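Long-range contact in rieske iron-sulfur protein soxF (Sulfolobus acidocaldarius, PDB 1JM1), which carries a Rieske-type [2Fe-2S] cluster and probably passes electrons along the archaeal respiratory chain: residues R12-N17 and D161-G166. Residues are numbered along the deposited sequence; the frame is centred on the assembly and turned at random.
Sequences RYKVAN and DIYAVG
Asp161 reaches two side chains of 12-17 with its two carboxylate oxygens. OD1 accepts a hydrogen bond from Asn17 ND2 at 2.8 Å; the partner lies in the amide plane but meets OD1 from above the carboxylate plane, and the two groups are turned nearly at right angles. OD2 is paired with Lys14 NZ in a salt bridge whose hydrogen bond is weak at 3.3 Å, and which is doubtful because it belongs to one of two lysine conformers; in that conformer the chain bends at chi3 (-55°). Asparagine suits its place twice over, since its OD1 also caps the helix that follows by accepting from Gln19 N. Ile162 sends its side chain onto the other face, where it packs on Tyr155, and its backbone meets a classic beta bulge: its O accepts from Val15 N and its N donates to Ala16 O, both 2.8 Å long, so two residues of 13-17 oppose one here. With this irregularity 13-17 runs antiparallel along 161-167, the central strand of a three-stranded sheet completed by 151-155, well away from the iron-sulfur cluster. Tyr163 provides a broad flat surface for Arg12, whose extended chain lays the guanidinium on one ring face, planes 21° apart, in a cation-pi stack with CZ 4.1 Å from the ring centroid. Arg12 NH1 is meanwhile drawn into a salt bridge with Asp154 of the third strand, while Lys14 CB packs 3.7 Å from Tyr163 CE2. A serine in place of this tyrosine would probably leave the guanidinium without its stacking surface and free to swing about Asp154, and strip the lysine methylenes of their aromatic neighbour. Ala164 exchanges two backbone hydrogen bonds with Tyr13, and its small side chain lets Val15 CG2 come within 3.9 Å of Ala164 CB; both side chains also touch Phe35 of strand 32-36. Val165, branched and apolar, sets CG1 beside the Arg12 chain, 3.9 Å from NH1, and also packs on Leu7 and Ile152.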
ATOM      1  N   ARG A  12      13.038   7.373   6.135  1.00 15.46           N
ATOM      2  CA  ARG A  12      11.852   7.722   6.899  1.00 15.01           C
ATOM      3  C   ARG A  12      11.243   8.934   6.198  1.00 15.73           C
ATOM      4  O   ARG A  12      11.811  10.007   6.188  1.00 20.21           O
ATOM      5  CB  ARG A  12      12.264   8.008   8.336  1.00 17.44           C
ATOM      6  CG  ARG A  12      11.127   8.457   9.268  1.00 18.29           C
ATOM      7  CD  ARG A  12      11.682   8.593  10.687  1.00 18.86           C
ATOM      8  NE  ARG A  12      10.660   9.059  11.624  1.00 20.55           N
ATOM      9  CZ  ARG A  12       9.847   8.243  12.256  1.00 21.02           C
ATOM     10  NH1 ARG A  12       9.847   6.915  12.112  1.00 21.19           N
ATOM     11  NH2 ARG A  12       8.951   8.795  13.092  1.00 24.56           N
ATOM     12  N   TYR A  13      10.067   8.767   5.590  1.00 14.05           N
ATOM     13  CA  TYR A  13       9.396   9.756   4.771  1.00 14.47           C
ATOM     14  C   TYR A  13       8.053  10.100   5.352  1.00 13.61           C
ATOM     15  O   TYR A  13       7.232   9.218   5.567  1.00 13.17           O
ATOM     16  CB  TYR A  13       9.197   9.204   3.321  1.00 16.76           C
ATOM     17  CG  TYR A  13       8.252   9.986   2.457  1.00 16.12           C
ATOM     18  CD1 TYR A  13       8.695  11.264   2.063  1.00 18.81           C
ATOM     19  CD2 TYR A  13       6.971   9.567   2.060  1.00 16.74           C
ATOM     20  CE1 TYR A  13       7.853  12.036   1.270  1.00 21.52           C
ATOM     21  CE2 TYR A  13       6.130  10.363   1.303  1.00 16.67           C
ATOM     22  CZ  TYR A  13       6.590  11.576   0.904  1.00 18.24           C
ATOM     23  OH  TYR A  13       5.707  12.395   0.155  1.00 21.60           O
ATOM     24  N   LYS A  14       7.753  11.383   5.570  1.00 14.00           N
ATOM     25  CA  LYS A  14       6.458  11.785   6.049  1.00 13.25           C
ATOM     26  C   LYS A  14       5.421  11.726   4.948  1.00 13.55           C
ATOM     27  O   LYS A  14       5.521  12.441   3.933  1.00 17.44           O
ATOM     28  CB  LYS A  14       6.551  13.245   6.566  0.46 16.09           C
ATOM     29  CG  LYS A  14       5.245  13.639   7.268  0.46 15.99           C
ATOM     30  CD  LYS A  14       5.253  15.136   7.656  0.46 17.64           C
ATOM     31  CE  LYS A  14       6.445  15.544   8.508  0.46 20.26           C
ATOM     32  NZ  LYS A  14       6.269  16.928   9.020  0.46 34.20           N
ATOM     33  N   VAL A  15       4.428  10.914   5.108  1.00 12.18           N
ATOM     34  CA  VAL A  15       3.346  10.759   4.131  1.00 12.87           C
ATOM     35  C   VAL A  15       2.318  11.863   4.297  1.00 12.92           C
ATOM     36  O   VAL A  15       1.931  12.543   3.353  1.00 14.06           O
ATOM     37  CB  VAL A  15       2.681   9.374   4.235  1.00 13.01           C
ATOM     38  CG1 VAL A  15       1.510   9.291   3.237  1.00 14.37           C
ATOM     39  CG2 VAL A  15       3.655   8.278   3.959  1.00 14.35           C
ATOM     40  N   ALA A  16       1.807  12.010   5.530  1.00 12.66           N
ATOM     41  CA  ALA A  16       0.713  12.915   5.835  1.00 13.00           C
ATOM     42  C   ALA A  16       0.556  12.966   7.348  1.00 12.76           C
ATOM     43  O   ALA A  16       0.985  12.054   8.043  1.00 13.96           O
ATOM     44  CB  ALA A  16      -0.616  12.437   5.249  1.00 15.39           C
ATOM     45  N   ASN A  17      -0.114  14.001   7.849  1.00 12.84           N
ATOM     46  CA  ASN A  17      -0.565  13.995   9.221  1.00 12.25           C
ATOM     47  C   ASN A  17      -1.878  13.253   9.314  1.00 11.88           C
ATOM     48  O   ASN A  17      -2.691  13.293   8.380  1.00 12.87           O
ATOM     49  CB  ASN A  17      -0.717  15.470   9.684  1.00 13.16           C
ATOM     50  CG  ASN A  17      -0.962  15.545  11.184  1.00 12.55           C
ATOM     51  OD1 ASN A  17      -2.108  15.481  11.637  1.00 13.61           O
ATOM     52  ND2 ASN A  17       0.115  15.676  11.929  1.00 13.41           N
ATOM     53  N   ASP A 161       2.082  12.760  12.804  1.00 11.67           N
ATOM     54  CA  ASP A 161       2.573  12.477  11.469  1.00 12.05           C
ATOM     55  C   ASP A 161       2.740  10.997  11.259  1.00 11.52           C
ATOM     56  O   ASP A 161       3.203  10.231  12.112  1.00 12.42           O
ATOM     57  CB  ASP A 161       3.875  13.220  11.257  1.00 13.89           C
ATOM     58  CG  ASP A 161       3.664  14.738  11.079  1.00 14.43           C
ATOM     59  OD1 ASP A 161       2.600  15.164  10.648  1.00 15.90           O
ATOM     60  OD2 ASP A 161       4.646  15.442  11.412  1.00 17.35           O
ATOM     61  N   ILE A 162       2.348  10.576  10.052  1.00 11.71           N
ATOM     62  CA  ILE A 162       2.482   9.193   9.561  1.00 11.08           C
ATOM     63  C   ILE A 162       3.652   9.106   8.612  1.00 11.37           C
ATOM     64  O   ILE A 162       3.685   9.851   7.613  1.00 12.15           O
ATOM     65  CB  ILE A 162       1.186   8.757   8.826  1.00 11.14           C
ATOM     66  CG1 ILE A 162      -0.031   8.835   9.740  1.00 12.59           C
ATOM     67  CG2 ILE A 162       1.349   7.376   8.226  1.00 12.08           C
ATOM     68  CD1 ILE A 162      -1.364   8.882   9.000  1.00 15.65           C
ATOM     69  N   TYR A 163       4.590   8.232   8.917  1.00 11.38           N
ATOM     70  CA  TYR A 163       5.795   8.045   8.128  1.00 11.69           C
ATOM     71  C   TYR A 163       5.774   6.670   7.436  1.00 11.63           C
ATOM     72  O   TYR A 163       5.348   5.673   8.038  1.00 12.54           O
ATOM     73  CB  TYR A 163       7.035   8.084   9.029  1.00 13.13           C
ATOM     74  CG  TYR A 163       7.304   9.465   9.593  1.00 13.11           C
ATOM     75  CD1 TYR A 163       6.694   9.913  10.745  1.00 13.90           C
ATOM     76  CD2 TYR A 163       8.115  10.362   8.915  1.00 14.46           C
ATOM     77  CE1 TYR A 163       6.948  11.172  11.210  1.00 15.07           C
ATOM     78  CE2 TYR A 163       8.359  11.633   9.376  1.00 15.62           C
ATOM     79  CZ  TYR A 163       7.755  12.066  10.533  1.00 15.54           C
ATOM     80  OH  TYR A 163       8.025  13.307  10.984  1.00 19.19           O
ATOM     81  N   ALA A 164       6.299   6.629   6.220  1.00 11.40           N
ATOM     82  CA  ALA A 164       6.655   5.388   5.562  1.00 11.13           C
ATOM     83  C   ALA A 164       8.114   5.085   5.899  1.00 11.09           C
ATOM     84  O   ALA A 164       8.958   5.963   5.807  1.00 11.93           O
ATOM     85  CB  ALA A 164       6.470   5.523   4.047  1.00 11.46           C
ATOM     86  N   VAL A 165       8.366   3.847   6.312  1.00 11.16           N
ATOM     87  CA  VAL A 165       9.696   3.455   6.834  1.00 11.83           C
ATOM     88  C   VAL A 165      10.265   2.201   6.222  1.00 11.32           C
ATOM     89  O   VAL A 165      11.418   1.861   6.514  1.00 12.54           O
ATOM     90  CB  VAL A 165       9.674   3.368   8.376  1.00 12.66           C
ATOM     91  CG1 VAL A 165       9.335   4.726   8.967  1.00 14.60           C
ATOM     92  CG2 VAL A 165       8.737   2.271   8.874  1.00 13.72           C
ATOM     93  N   GLY A 166       9.512   1.466   5.404  1.00 10.68           N
ATOM     94  CA  GLY A 166      10.077   0.323   4.722  1.00 10.93           C
ATOM     95  C   GLY A 166       9.010  -0.346   3.868  1.00 10.22           C
ATOM     96  O   GLY A 166       7.916   0.154   3.742  1.00 10.53           O
TER